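Local coordinates for protein apoptosis regulator ced-9 (Caenorhabditis elegans, PDB 1OHU) that restrains programmed cell death by sequestering the caspase activator CED-4, until EGL-1 binds it and releases CED-4, at residues A[63-68]-A[111-116]; A[47-52]-A[103-108]; A[16-21]-A[130-135]. The protein carries 3 engineered substitutions. All blocks are in the same frame, centred on the assembly; numbering follows the deposited sequence.

Contact 1: residues A[63-68]-A[111-116]; sequences NFETFS and GGFVAA. Engineered in segment 63-68: Ser68 (natural residue Cys).
Phe113 reaches from helix 101-118 to helix 44-71 and lays its ring among three side chains of segment 63-68: Phe64, Glu65 and Ser68. The aromatic part comes first. CB of Phe64 sits over one face of the Phe113 ring, a CH-pi contact 4.1 Å from the ring centroid and not far from the ring normal. The two rings meet obliquely, their planes 50° apart, and the closest side-chain atoms are CD2 of Phe64 and CG of Phe113 at 3.8 Å. Phe113 gets there with CG anti to its backbone N, which sends the ring out toward the neighbouring helix. Phe64 also meets Phe110 edge-to-face, so it packs against two aromatic residues of helix 101-118.

Polar atoms gather at the rim of the same ring. The Glu65 chain bends at chi2, bringing its carboxylate round to the ring edge; OE2 lies 3.1 Å from CZ of Phe113, with carboxylate and ring planes 76° apart. Its other oxygen, OE1, makes a salt bridge to Lys117, one turn further along Phe113's own helix, which probably balances its charge. OG of Ser68 approaches the ring edge too, 3.6 Å from CE2 of Phe113. Ser68 is an engineered replacement of the natural cysteine, and its hydroxyl lies near the carbonyl oxygens of Phe64 and Glu65 in its own helix.

The aliphatic part is small: CB of Ser68 packs on CG2 of Val114 at 3.8 Å.

The segment axes pass 10.2 Å apart at -63°, and Gly111 and Gly112 are the last residues of the predicted BH1 motif. This is the oblique helix packing of the all-helical Bcl-2 fold.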
ATOM      1  N   ASN A  63      -0.350 -12.064  -9.941  1.00 31.73           N
ATOM      2  CA  ASN A  63      -0.746 -10.879 -10.677  1.00 32.22           C
ATOM      3  C   ASN A  63       0.167  -9.727 -10.292  1.00 31.87           C
ATOM      4  O   ASN A  63       0.409  -8.817 -11.087  1.00 32.22           O
ATOM      5  CB  ASN A  63      -2.213 -10.531 -10.414  1.00 31.72           C
ATOM      6  CG  ASN A  63      -3.152 -11.283 -11.341  1.00 37.85           C
ATOM      7  OD1 ASN A  63      -4.340 -10.962 -11.453  1.00 39.49           O
ATOM      8  ND2 ASN A  63      -2.618 -12.296 -12.020  1.00 38.38           N
ATOM      9  N   PHE A  64       0.693  -9.780  -9.074  1.00 30.21           N
ATOM     10  CA  PHE A  64       1.605  -8.748  -8.607  1.00 29.26           C
ATOM     11  C   PHE A  64       2.898  -8.793  -9.403  1.00 28.45           C
ATOM     12  O   PHE A  64       3.452  -7.754  -9.745  1.00 27.84           O
ATOM     13  CB  PHE A  64       1.893  -8.923  -7.116  1.00 27.28           C
ATOM     14  CG  PHE A  64       1.031  -8.066  -6.231  1.00 26.09           C
ATOM     15  CD1 PHE A  64      -0.226  -7.644  -6.658  1.00 26.57           C
ATOM     16  CD2 PHE A  64       1.477  -7.677  -4.968  1.00 26.79           C
ATOM     17  CE1 PHE A  64      -1.026  -6.842  -5.842  1.00 27.42           C
ATOM     18  CE2 PHE A  64       0.684  -6.875  -4.142  1.00 24.96           C
ATOM     19  CZ  PHE A  64      -0.567  -6.456  -4.580  1.00 26.55           C
ATOM     20  N   GLU A  65       3.377  -9.994  -9.712  1.00 27.64           N
ATOM     21  CA  GLU A  65       4.613 -10.121 -10.476  1.00 28.51           C
ATOM     22  C   GLU A  65       4.445  -9.457 -11.838  1.00 28.34           C
ATOM     23  O   GLU A  65       5.335  -8.739 -12.310  1.00 29.84           O
ATOM     24  CB  GLU A  65       4.995 -11.596 -10.661  1.00 27.23           C
ATOM     25  CG  GLU A  65       5.536 -12.298  -9.410  1.00 31.18           C
ATOM     26  CD  GLU A  65       6.756 -11.606  -8.789  1.00 32.78           C
ATOM     27  OE1 GLU A  65       7.505 -10.910  -9.510  1.00 32.64           O
ATOM     28  OE2 GLU A  65       6.980 -11.773  -7.569  1.00 36.15           O
ATOM     29  N   THR A  66       3.291  -9.691 -12.458  1.00 26.11           N
ATOM     30  CA  THR A  66       2.984  -9.127 -13.772  1.00 25.70           C
ATOM     31  C   THR A  66       2.919  -7.607 -13.764  1.00 25.12           C
ATOM     32  O   THR A  66       3.571  -6.945 -14.570  1.00 26.02           O
ATOM     33  CB  THR A  66       1.639  -9.657 -14.303  1.00 25.46           C
ATOM     34  OG1 THR A  66       1.761 -11.056 -14.585  1.00 25.41           O
ATOM     35  CG2 THR A  66       1.225  -8.910 -15.571  1.00 19.17           C
ATOM     36  N   PHE A  67       2.131  -7.057 -12.850  1.00 24.44           N
ATOM     37  CA  PHE A  67       1.980  -5.612 -12.757  1.00 23.90           C
ATOM     38  C   PHE A  67       3.293  -4.883 -12.478  1.00 24.08           C
ATOM     39  O   PHE A  67       3.530  -3.801 -13.005  1.00 22.59           O
ATOM     40  CB  PHE A  67       0.951  -5.257 -11.677  1.00 24.93           C
ATOM     41  CG  PHE A  67      -0.448  -5.755 -11.968  1.00 27.05           C
ATOM     42  CD1 PHE A  67      -0.913  -5.856 -13.278  1.00 26.54           C
ATOM     43  CD2 PHE A  67      -1.310  -6.092 -10.929  1.00 28.46           C
ATOM     44  CE1 PHE A  67      -2.212  -6.286 -13.551  1.00 30.58           C
ATOM     45  CE2 PHE A  67      -2.612  -6.522 -11.189  1.00 30.39           C
ATOM     46  CZ  PHE A  67      -3.065  -6.619 -12.504  1.00 29.52           C
ATOM     47  N   SER A  68       4.151  -5.463 -11.646  1.00 23.32           N
ATOM     48  CA  SER A  68       5.405  -4.797 -11.341  1.00 24.24           C
ATOM     49  C   SER A  68       6.330  -4.871 -12.554  1.00 24.37           C
ATOM     50  O   SER A  68       7.123  -3.962 -12.795  1.00 23.03           O
ATOM     51  CB  SER A  68       6.058  -5.413 -10.097  1.00 25.41           C
ATOM     52  OG  SER A  68       6.407  -6.762 -10.305  1.00 33.72           O
ATOM     53  N   GLY A 111       2.369  -1.373  -3.908  1.00 23.93           N
ATOM     54  CA  GLY A 111       3.408  -0.360  -3.820  1.00 22.41           C
ATOM     55  C   GLY A 111       4.568  -0.888  -3.003  1.00 21.00           C
ATOM     56  O   GLY A 111       5.722  -0.786  -3.414  1.00 19.25           O
ATOM     57  N   GLY A 112       4.258  -1.464  -1.845  1.00 19.07           N
ATOM     58  CA  GLY A 112       5.307  -2.010  -1.001  1.00 19.05           C
ATOM     59  C   GLY A 112       6.058  -3.113  -1.723  1.00 19.09           C
ATOM     60  O   GLY A 112       7.274  -3.212  -1.634  1.00 20.48           O
ATOM     61  N   PHE A 113       5.312  -3.948  -2.437  1.00 20.77           N
ATOM     62  CA  PHE A 113       5.863  -5.065  -3.193  1.00 23.13           C
ATOM     63  C   PHE A 113       6.875  -4.594  -4.240  1.00 22.10           C
ATOM     64  O   PHE A 113       7.981  -5.123  -4.333  1.00 22.78           O
ATOM     65  CB  PHE A 113       4.727  -5.817  -3.897  1.00 24.27           C
ATOM     66  CG  PHE A 113       5.194  -6.954  -4.765  1.00 27.00           C
ATOM     67  CD1 PHE A 113       5.599  -8.157  -4.201  1.00 28.01           C
ATOM     68  CD2 PHE A 113       5.222  -6.822  -6.153  1.00 27.52           C
ATOM     69  CE1 PHE A 113       6.024  -9.215  -5.006  1.00 29.31           C
ATOM     70  CE2 PHE A 113       5.643  -7.869  -6.963  1.00 29.17           C
ATOM     71  CZ  PHE A 113       6.046  -9.073  -6.386  1.00 29.42           C
ATOM     72  N   VAL A 114       6.481  -3.605  -5.035  1.00 21.26           N
ATOM     73  CA  VAL A 114       7.351  -3.065  -6.078  1.00 21.80           C
ATOM     74  C   VAL A 114       8.559  -2.337  -5.480  1.00 20.25           C
ATOM     75  O   VAL A 114       9.675  -2.464  -5.971  1.00 23.00           O
ATOM     76  CB  VAL A 114       6.584  -2.083  -6.979  1.00 21.73           C
ATOM     77  CG1 VAL A 114       7.474  -1.642  -8.130  1.00 25.00           C
ATOM     78  CG2 VAL A 114       5.326  -2.749  -7.506  1.00 25.87           C
ATOM     79  N   ALA A 115       8.328  -1.562  -4.428  1.00 19.03           N
ATOM     80  CA  ALA A 115       9.411  -0.841  -3.770  1.00 18.94           C
ATOM     81  C   ALA A 115      10.497  -1.838  -3.371  1.00 19.27           C
ATOM     82  O   ALA A 115      11.679  -1.601  -3.600  1.00 21.52           O
ATOM     83  CB  ALA A 115       8.887  -0.120  -2.541  1.00 15.33           C
ATOM     84  N   ALA A 116      10.091  -2.962  -2.784  1.00 19.18           N
ATOM     85  CA  ALA A 116      11.053  -3.982  -2.370  1.00 21.10           C
ATOM     86  C   ALA A 116      11.851  -4.541  -3.553  1.00 21.90           C
ATOM     87  O   ALA A 116      12.987  -4.976  -3.383  1.00 24.03           O
ATOM     88  CB  ALA A 116      10.340  -5.106  -1.641  1.00 21.98           C
TER

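Contact 2: residues A[47-52]-A[103-108]; sequences EMMRVM and RLIGLI
Two selenomethionines of helix 44-71, Met49 and Met52, meet Leu104, Ile105 and Ile108 across one of the steep helix crossings of the Bcl-2 fold. Helix 101-118 carries most of the predicted BH1 motif, segment 103-108 included, and the two segment axes pass 10.0 Å apart at -82°, close to perpendicular. With the helices so nearly at right angles, the contact is a compact patch, mostly of side chains.

It has two tight spots, Met49 on Ile108 and Met52 on Ile105. Met49 leaves with CG anti to the backbone N (chi1 -180°), then bends at chi2 and again at chi3, which carries the selenium and the terminal methyl over to the other helix. There CE presses on CD1 of Ile108 at 3.5 Å and rests more lightly on CG of Leu104, 4.1 Å away. The selenium of Met49 passes CG1 of Ile105 at 4.3 Å, so all three branched side chains border this one bent chain. Phe16, from the predicted BH4 helix 13-27, packs on both Met49 and Ile108, while Ile139 of helix 128-144 backs Leu104 and Ile108.

Away from this interior patch, Arg50 is partly exposed and points away from helix 101-118, forming a salt bridge with Asp19 instead; Glu47 is exposed to solvent and far from that helix. On the second helix, partly exposed Arg103 likewise takes no share in the packing and gives a hydrogen bond to the carbonyl of Pro98.

The second tight spot, just as close as the first, is buried too. Both branches of Ile105 are used: CD1 of Ile105 meets CE of Met52 at 3.5 Å, while CG2 of Ile105 lies 3.4 Å from the backbone O of Met52.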
ATOM      1  N   GLU A  47      -0.246  -0.957  11.706  1.00 44.09           N
ATOM      2  CA  GLU A  47       0.026  -2.348  12.031  1.00 45.15           C
ATOM      3  C   GLU A  47      -1.041  -3.282  11.481  1.00 44.68           C
ATOM      4  O   GLU A  47      -0.780  -4.465  11.248  1.00 43.93           O
ATOM      5  CB  GLU A  47       0.176  -2.501  13.545  1.00 47.09           C
ATOM      6  CG  GLU A  47       1.589  -2.190  14.024  1.00 51.89           C
ATOM      7  CD  GLU A  47       1.664  -1.830  15.496  1.00 55.60           C
ATOM      8  OE1 GLU A  47       1.072  -2.552  16.329  1.00 59.95           O
ATOM      9  OE2 GLU A  47       2.330  -0.823  15.823  1.00 57.57           O
HETATM   10  N   MSE A  48      -2.237  -2.749  11.259  1.00 44.40           N
HETATM   11  CA  MSE A  48      -3.319  -3.548  10.699  1.00 44.24           C
HETATM   12  C   MSE A  48      -3.163  -3.555   9.187  1.00 43.41           C
HETATM   13  O   MSE A  48      -3.618  -4.479   8.513  1.00 43.72           O
HETATM   14  CB  MSE A  48      -4.682  -2.962  11.077  1.00 45.27           C
HETATM   15  CG  MSE A  48      -5.888  -3.691  10.473  1.00 47.98           C
HETATM   16 SE   MSE A  48      -6.059  -5.585  10.936  1.00 51.67          SE
HETATM   17  CE  MSE A  48      -4.893  -5.679  12.478  1.00 47.12           C
HETATM   18  N   MSE A  49      -2.517  -2.517   8.657  1.00 41.98           N
HETATM   19  CA  MSE A  49      -2.294  -2.417   7.218  1.00 40.18           C
HETATM   20  C   MSE A  49      -1.147  -3.330   6.808  1.00 39.37           C
HETATM   21  O   MSE A  49      -1.076  -3.767   5.658  1.00 39.55           O
HETATM   22  CB  MSE A  49      -1.980  -0.972   6.815  1.00 40.85           C
HETATM   23  CG  MSE A  49      -1.732  -0.769   5.324  1.00 36.42           C
HETATM   24 SE   MSE A  49      -3.217  -1.282   4.201  1.00 40.06          SE
HETATM   25  CE  MSE A  49      -4.357   0.253   4.467  1.00 37.64           C
ATOM     26  N   ARG A  50      -0.253  -3.622   7.750  1.00 38.18           N
ATOM     27  CA  ARG A  50       0.878  -4.501   7.477  1.00 38.26           C
ATOM     28  C   ARG A  50       0.382  -5.917   7.259  1.00 38.99           C
ATOM     29  O   ARG A  50       0.863  -6.622   6.375  1.00 39.07           O
ATOM     30  CB  ARG A  50       1.871  -4.507   8.637  1.00 36.83           C
ATOM     31  CG  ARG A  50       2.566  -3.184   8.894  1.00 35.79           C
ATOM     32  CD  ARG A  50       3.553  -3.314  10.053  1.00 34.67           C
ATOM     33  NE  ARG A  50       4.101  -2.027  10.453  1.00 33.82           N
ATOM     34  CZ  ARG A  50       5.011  -1.864  11.409  1.00 34.84           C
ATOM     35  NH1 ARG A  50       5.475  -2.915  12.067  1.00 35.23           N
ATOM     36  NH2 ARG A  50       5.461  -0.651  11.702  1.00 31.97           N
ATOM     37  N   VAL A  51      -0.580  -6.334   8.077  1.00 39.79           N
ATOM     38  CA  VAL A  51      -1.140  -7.674   7.964  1.00 39.21           C
ATOM     39  C   VAL A  51      -1.962  -7.788   6.695  1.00 38.76           C
ATOM     40  O   VAL A  51      -1.812  -8.735   5.928  1.00 39.61           O
ATOM     41  CB  VAL A  51      -2.053  -8.012   9.164  1.00 40.08           C
ATOM     42  CG1 VAL A  51      -2.716  -9.368   8.950  1.00 41.07           C
ATOM     43  CG2 VAL A  51      -1.240  -8.018  10.450  1.00 39.03           C
HETATM   44  N   MSE A  52      -2.836  -6.813   6.484  1.00 39.18           N
HETATM   45  CA  MSE A  52      -3.698  -6.794   5.315  1.00 40.26           C
HETATM   46  C   MSE A  52      -2.901  -6.824   4.010  1.00 39.95           C
HETATM   47  O   MSE A  52      -3.308  -7.474   3.043  1.00 39.82           O
HETATM   48  CB  MSE A  52      -4.596  -5.559   5.364  1.00 41.81           C
HETATM   49  CG  MSE A  52      -5.568  -5.567   6.545  1.00 47.20           C
HETATM   50 SE   MSE A  52      -6.905  -6.975   6.410  1.00 50.63          SE
HETATM   51  CE  MSE A  52      -8.423  -5.857   6.043  1.00 50.82           C
ATOM     52  N   ARG A 103      -9.336  -2.233  -2.799  1.00 44.88           N
ATOM     53  CA  ARG A 103      -8.476  -1.506  -3.719  1.00 44.41           C
ATOM     54  C   ARG A 103      -7.420  -0.754  -2.908  1.00 43.74           C
ATOM     55  O   ARG A 103      -6.265  -0.639  -3.324  1.00 42.73           O
ATOM     56  CB  ARG A 103      -9.294  -0.514  -4.557  1.00 45.73           C
ATOM     57  CG  ARG A 103      -8.554  -0.003  -5.790  1.00 47.74           C
ATOM     58  CD  ARG A 103      -9.305   1.109  -6.509  1.00 49.64           C
ATOM     59  NE  ARG A 103      -8.681   1.428  -7.794  1.00 53.14           N
ATOM     60  CZ  ARG A 103      -9.004   2.468  -8.561  1.00 54.30           C
ATOM     61  NH1 ARG A 103      -9.953   3.316  -8.181  1.00 53.90           N
ATOM     62  NH2 ARG A 103      -8.381   2.655  -9.718  1.00 54.97           N
ATOM     63  N   LEU A 104      -7.826  -0.254  -1.745  1.00 41.56           N
ATOM     64  CA  LEU A 104      -6.929   0.483  -0.866  1.00 39.92           C
ATOM     65  C   LEU A 104      -5.748  -0.392  -0.467  1.00 40.76           C
ATOM     66  O   LEU A 104      -4.589  -0.044  -0.692  1.00 40.27           O
ATOM     67  CB  LEU A 104      -7.687   0.930   0.385  1.00 40.44           C
ATOM     68  CG  LEU A 104      -6.885   1.556   1.528  1.00 40.16           C
ATOM     69  CD1 LEU A 104      -6.203   2.824   1.058  1.00 39.72           C
ATOM     70  CD2 LEU A 104      -7.821   1.847   2.688  1.00 40.55           C
ATOM     71  N   ILE A 105      -6.068  -1.534   0.128  1.00 40.28           N
ATOM     72  CA  ILE A 105      -5.087  -2.507   0.583  1.00 37.99           C
ATOM     73  C   ILE A 105      -4.211  -2.995  -0.565  1.00 36.37           C
ATOM     74  O   ILE A 105      -3.002  -3.141  -0.417  1.00 37.92           O
ATOM     75  CB  ILE A 105      -5.809  -3.717   1.218  1.00 37.61           C
ATOM     76  CG1 ILE A 105      -6.583  -3.255   2.454  1.00 37.64           C
ATOM     77  CG2 ILE A 105      -4.814  -4.816   1.563  1.00 36.95           C
ATOM     78  CD1 ILE A 105      -7.476  -4.319   3.043  1.00 39.65           C
ATOM     79  N   GLY A 106      -4.837  -3.248  -1.708  1.00 35.28           N
ATOM     80  CA  GLY A 106      -4.106  -3.729  -2.864  1.00 33.36           C
ATOM     81  C   GLY A 106      -3.110  -2.719  -3.383  1.00 32.37           C
ATOM     82  O   GLY A 106      -1.999  -3.081  -3.767  1.00 31.86           O
ATOM     83  N   LEU A 107      -3.501  -1.446  -3.399  1.00 31.20           N
ATOM     84  CA  LEU A 107      -2.610  -0.389  -3.878  1.00 28.58           C
ATOM     85  C   LEU A 107      -1.377  -0.233  -2.986  1.00 28.00           C
ATOM     86  O   LEU A 107      -0.256  -0.099  -3.485  1.00 25.35           O
ATOM     87  CB  LEU A 107      -3.363   0.943  -3.960  1.00 27.47           C
ATOM     88  CG  LEU A 107      -4.472   1.016  -5.012  1.00 26.80           C
ATOM     89  CD1 LEU A 107      -5.188   2.349  -4.910  1.00 26.96           C
ATOM     90  CD2 LEU A 107      -3.881   0.835  -6.392  1.00 27.69           C
ATOM     91  N   ILE A 108      -1.589  -0.243  -1.672  1.00 26.04           N
ATOM     92  CA  ILE A 108      -0.483  -0.113  -0.730  1.00 27.50           C
ATOM     93  C   ILE A 108       0.377  -1.377  -0.786  1.00 25.60           C
ATOM     94  O   ILE A 108       1.605  -1.302  -0.844  1.00 23.69           O
ATOM     95  CB  ILE A 108      -0.997   0.103   0.715  1.00 28.71           C
ATOM     96  CG1 ILE A 108      -1.705   1.458   0.818  1.00 30.92           C
ATOM     97  CG2 ILE A 108       0.160   0.050   1.695  1.00 29.09           C
ATOM     98  CD1 ILE A 108      -2.174   1.815   2.218  1.00 30.54           C
TER

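Contact 3: residues A[16-21]-A[130-135]; sequences FVVDYF and NLFVYT
The side chains of Phe21 and Phe132 cross at about a right angle where the predicted BH4 helix packs on helix 128-144. CE2 of Phe21 lies 3.6 Å from CA of Phe132 and 3.8 Å from its CB, so the ring lodges against the backbone of the other helix. With CG anti to the carbonyl carbon (chi1 -87°), Phe21 carries its ring across to that backbone. CD1 of Leu131 approaches the same CE2 obliquely at 4.0 Å, and OG1 of Thr135 stands at the ring edge, 3.9 Å from CZ of Phe21.

The Phe132 ring is met in turn by two valines. CG1 of Val17 comes at its edge, 3.6 Å from CD2 of Phe132, and CG2 of Val18 touches CE2 of Phe132 at 3.5 Å. Val17 CG1 also lies over one face of the Phe21 ring, one turn along its own helix, and so helps fix that ring's rotation.

Further out, the Thr135 hydroxyl donates to the carbonyl O of Leu131 (2.8 Å), 34° out of the carbonyl plane and from the face opposite the Thr135 amide. Ala115 of helix 101-118 also touches Phe21. With an alanine here in place of Phe21, the contact would probably lose its filling between Leu131, Phe132 and Thr135, leaving Val17 CG1 without the ring it rests on.

With the threonine hydroxyl satisfied within its own helix, the contact rests mainly on apolar packing and joins the BH4 helix to the Bcl-2 core.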
ATOM      1  N   PHE A  16       0.494   5.583   6.211  1.00 30.02           N
ATOM      2  CA  PHE A  16       0.298   4.171   5.888  1.00 29.33           C
ATOM      3  C   PHE A  16       1.269   3.730   4.797  1.00 28.56           C
ATOM      4  O   PHE A  16       1.880   2.661   4.883  1.00 27.58           O
ATOM      5  CB  PHE A  16      -1.135   3.909   5.403  1.00 31.57           C
ATOM      6  CG  PHE A  16      -2.184   4.079   6.466  1.00 34.49           C
ATOM      7  CD1 PHE A  16      -2.592   5.349   6.866  1.00 35.02           C
ATOM      8  CD2 PHE A  16      -2.769   2.966   7.066  1.00 34.85           C
ATOM      9  CE1 PHE A  16      -3.567   5.508   7.849  1.00 36.81           C
ATOM     10  CE2 PHE A  16      -3.744   3.112   8.050  1.00 36.53           C
ATOM     11  CZ  PHE A  16      -4.145   4.385   8.443  1.00 36.37           C
ATOM     12  N   VAL A  17       1.407   4.557   3.766  1.00 26.35           N
ATOM     13  CA  VAL A  17       2.288   4.224   2.654  1.00 24.36           C
ATOM     14  C   VAL A  17       3.735   4.095   3.123  1.00 23.89           C
ATOM     15  O   VAL A  17       4.408   3.121   2.798  1.00 24.46           O
ATOM     16  CB  VAL A  17       2.195   5.274   1.536  1.00 22.67           C
ATOM     17  CG1 VAL A  17       2.998   4.809   0.330  1.00 21.30           C
ATOM     18  CG2 VAL A  17       0.741   5.504   1.148  1.00 22.76           C
ATOM     19  N   VAL A  18       4.209   5.070   3.891  1.00 23.23           N
ATOM     20  CA  VAL A  18       5.571   5.034   4.405  1.00 23.88           C
ATOM     21  C   VAL A  18       5.808   3.844   5.321  1.00 24.62           C
ATOM     22  O   VAL A  18       6.795   3.124   5.170  1.00 24.14           O
ATOM     23  CB  VAL A  18       5.915   6.300   5.207  1.00 24.40           C
ATOM     24  CG1 VAL A  18       7.258   6.119   5.916  1.00 22.70           C
ATOM     25  CG2 VAL A  18       5.974   7.487   4.282  1.00 25.83           C
ATOM     26  N   ASP A  19       4.908   3.644   6.278  1.00 25.51           N
ATOM     27  CA  ASP A  19       5.061   2.540   7.210  1.00 24.28           C
ATOM     28  C   ASP A  19       5.002   1.196   6.518  1.00 23.37           C
ATOM     29  O   ASP A  19       5.701   0.262   6.912  1.00 24.19           O
ATOM     30  CB  ASP A  19       3.987   2.590   8.296  1.00 28.18           C
ATOM     31  CG  ASP A  19       4.155   1.480   9.317  1.00 31.27           C
ATOM     32  OD1 ASP A  19       3.548   0.401   9.143  1.00 30.19           O
ATOM     33  OD2 ASP A  19       4.921   1.680  10.284  1.00 33.81           O
ATOM     34  N   TYR A  20       4.162   1.080   5.496  1.00 22.53           N
ATOM     35  CA  TYR A  20       4.056  -0.197   4.811  1.00 22.93           C
ATOM     36  C   TYR A  20       5.278  -0.433   3.918  1.00 22.36           C
ATOM     37  O   TYR A  20       5.828  -1.537   3.887  1.00 23.45           O
ATOM     38  CB  TYR A  20       2.780  -0.286   3.976  1.00 21.57           C
ATOM     39  CG  TYR A  20       2.580  -1.692   3.447  1.00 23.34           C
ATOM     40  CD1 TYR A  20       2.152  -2.715   4.290  1.00 23.69           C
ATOM     41  CD2 TYR A  20       2.920  -2.019   2.136  1.00 23.15           C
ATOM     42  CE1 TYR A  20       2.077  -4.034   3.847  1.00 24.70           C
ATOM     43  CE2 TYR A  20       2.848  -3.333   1.681  1.00 25.19           C
ATOM     44  CZ  TYR A  20       2.430  -4.337   2.547  1.00 26.50           C
ATOM     45  OH  TYR A  20       2.404  -5.642   2.127  1.00 26.08           O
ATOM     46  N   PHE A  21       5.700   0.603   3.199  1.00 21.82           N
ATOM     47  CA  PHE A  21       6.869   0.494   2.333  1.00 23.48           C
ATOM     48  C   PHE A  21       8.063   0.071   3.189  1.00 23.85           C
ATOM     49  O   PHE A  21       8.760  -0.887   2.873  1.00 24.37           O
ATOM     50  CB  PHE A  21       7.155   1.844   1.656  1.00 22.23           C
ATOM     51  CG  PHE A  21       6.392   2.069   0.362  1.00 21.48           C
ATOM     52  CD1 PHE A  21       5.063   1.673   0.232  1.00 19.52           C
ATOM     53  CD2 PHE A  21       6.998   2.730  -0.714  1.00 20.63           C
ATOM     54  CE1 PHE A  21       4.345   1.930  -0.945  1.00 17.88           C
ATOM     55  CE2 PHE A  21       6.293   2.992  -1.890  1.00 19.97           C
ATOM     56  CZ  PHE A  21       4.961   2.589  -2.004  1.00 19.71           C
ATOM     57  N   ASN A 130       9.213   8.351  -5.534  1.00 24.87           N
ATOM     58  CA  ASN A 130       8.139   8.693  -6.457  1.00 25.99           C
ATOM     59  C   ASN A 130       6.996   7.686  -6.342  1.00 23.19           C
ATOM     60  O   ASN A 130       5.835   8.074  -6.397  1.00 23.52           O
ATOM     61  CB  ASN A 130       8.667   8.741  -7.896  1.00 28.51           C
ATOM     62  CG  ASN A 130       9.432  10.022  -8.193  1.00 34.39           C
ATOM     63  OD1 ASN A 130      10.205  10.094  -9.151  1.00 37.91           O
ATOM     64  ND2 ASN A 130       9.205  11.050  -7.380  1.00 34.52           N
ATOM     65  N   LEU A 131       7.327   6.403  -6.174  1.00 20.26           N
ATOM     66  CA  LEU A 131       6.305   5.356  -6.044  1.00 20.01           C
ATOM     67  C   LEU A 131       5.470   5.675  -4.814  1.00 17.77           C
ATOM     68  O   LEU A 131       4.253   5.556  -4.832  1.00 17.47           O
ATOM     69  CB  LEU A 131       6.940   3.965  -5.852  1.00 19.26           C
ATOM     70  CG  LEU A 131       6.260   2.698  -6.422  1.00 24.73           C
ATOM     71  CD1 LEU A 131       6.649   1.509  -5.539  1.00 22.76           C
ATOM     72  CD2 LEU A 131       4.746   2.825  -6.489  1.00 24.66           C
ATOM     73  N   PHE A 132       6.147   6.062  -3.737  1.00 17.86           N
ATOM     74  CA  PHE A 132       5.477   6.416  -2.485  1.00 22.01           C
ATOM     75  C   PHE A 132       4.483   7.563  -2.714  1.00 21.63           C
ATOM     76  O   PHE A 132       3.325   7.478  -2.309  1.00 23.84           O
ATOM     77  CB  PHE A 132       6.546   6.767  -1.422  1.00 20.13           C
ATOM     78  CG  PHE A 132       6.150   7.866  -0.473  1.00 22.08           C
ATOM     79  CD1 PHE A 132       6.803   9.097  -0.516  1.00 20.56           C
ATOM     80  CD2 PHE A 132       5.101   7.693   0.424  1.00 22.04           C
ATOM     81  CE1 PHE A 132       6.410  10.145   0.313  1.00 22.59           C
ATOM     82  CE2 PHE A 132       4.696   8.731   1.260  1.00 22.55           C
ATOM     83  CZ  PHE A 132       5.353   9.966   1.202  1.00 24.87           C
ATOM     84  N   VAL A 133       4.919   8.615  -3.392  1.00 23.11           N
ATOM     85  CA  VAL A 133       4.050   9.764  -3.669  1.00 23.07           C
ATOM     86  C   VAL A 133       2.858   9.395  -4.562  1.00 24.25           C
ATOM     87  O   VAL A 133       1.711   9.729  -4.251  1.00 24.32           O
ATOM     88  CB  VAL A 133       4.851  10.899  -4.339  1.00 24.66           C
ATOM     89  CG1 VAL A 133       3.959  12.112  -4.555  1.00 25.69           C
ATOM     90  CG2 VAL A 133       6.059  11.267  -3.469  1.00 24.05           C
ATOM     91  N   TYR A 134       3.124   8.712  -5.672  1.00 24.96           N
ATOM     92  CA  TYR A 134       2.050   8.313  -6.575  1.00 23.81           C
ATOM     93  C   TYR A 134       0.991   7.559  -5.777  1.00 24.29           C
ATOM     94  O   TYR A 134      -0.195   7.874  -5.842  1.00 23.42           O
ATOM     95  CB  TYR A 134       2.579   7.387  -7.673  1.00 23.76           C
ATOM     96  CG  TYR A 134       3.577   8.007  -8.619  1.00 23.44           C
ATOM     97  CD1 TYR A 134       4.328   7.206  -9.474  1.00 23.09           C
ATOM     98  CD2 TYR A 134       3.756   9.395  -8.684  1.00 24.18           C
ATOM     99  CE1 TYR A 134       5.236   7.764 -10.374  1.00 26.80           C
ATOM    100  CE2 TYR A 134       4.662   9.966  -9.581  1.00 24.93           C
ATOM    101  CZ  TYR A 134       5.400   9.144 -10.424  1.00 27.07           C
ATOM    102  OH  TYR A 134       6.309   9.687 -11.314  1.00 25.06           O
ATOM    103  N   THR A 135       1.434   6.562  -5.017  1.00 24.71           N
ATOM    104  CA  THR A 135       0.525   5.742  -4.220  1.00 24.47           C
ATOM    105  C   THR A 135      -0.308   6.592  -3.257  1.00 24.89           C
ATOM    106  O   THR A 135      -1.530   6.474  -3.205  1.00 24.88           O
ATOM    107  CB  THR A 135       1.314   4.664  -3.428  1.00 25.58           C
ATOM    108  OG1 THR A 135       2.084   3.863  -4.342  1.00 21.73           O
ATOM    109  CG2 THR A 135       0.356   3.753  -2.664  1.00 23.19           C
TER

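Overall arrangement
From the N terminus the chain enters helix 13-27, whose segment 16-21 waits more than a hundred residues for its partner, 130-135; contact 3 therefore closes the widest loop, and contacts 1 and 2 both nest inside it. Helix 44-71 follows, offering segment 47-52 to contact 2 and then segment 63-68 to contact 1. Helix 101-118 answers in the same order, 103-108 before 111-116, so contacts 1 and 2 cross along the chain and tie the same two helices at points about 13 Å apart, centre to centre. Tyr20 packs against Ile108 and Met49, joining contacts 2 and 3; Gly111 packs on Phe21 and Leu131, linking contact 1 to contact 3.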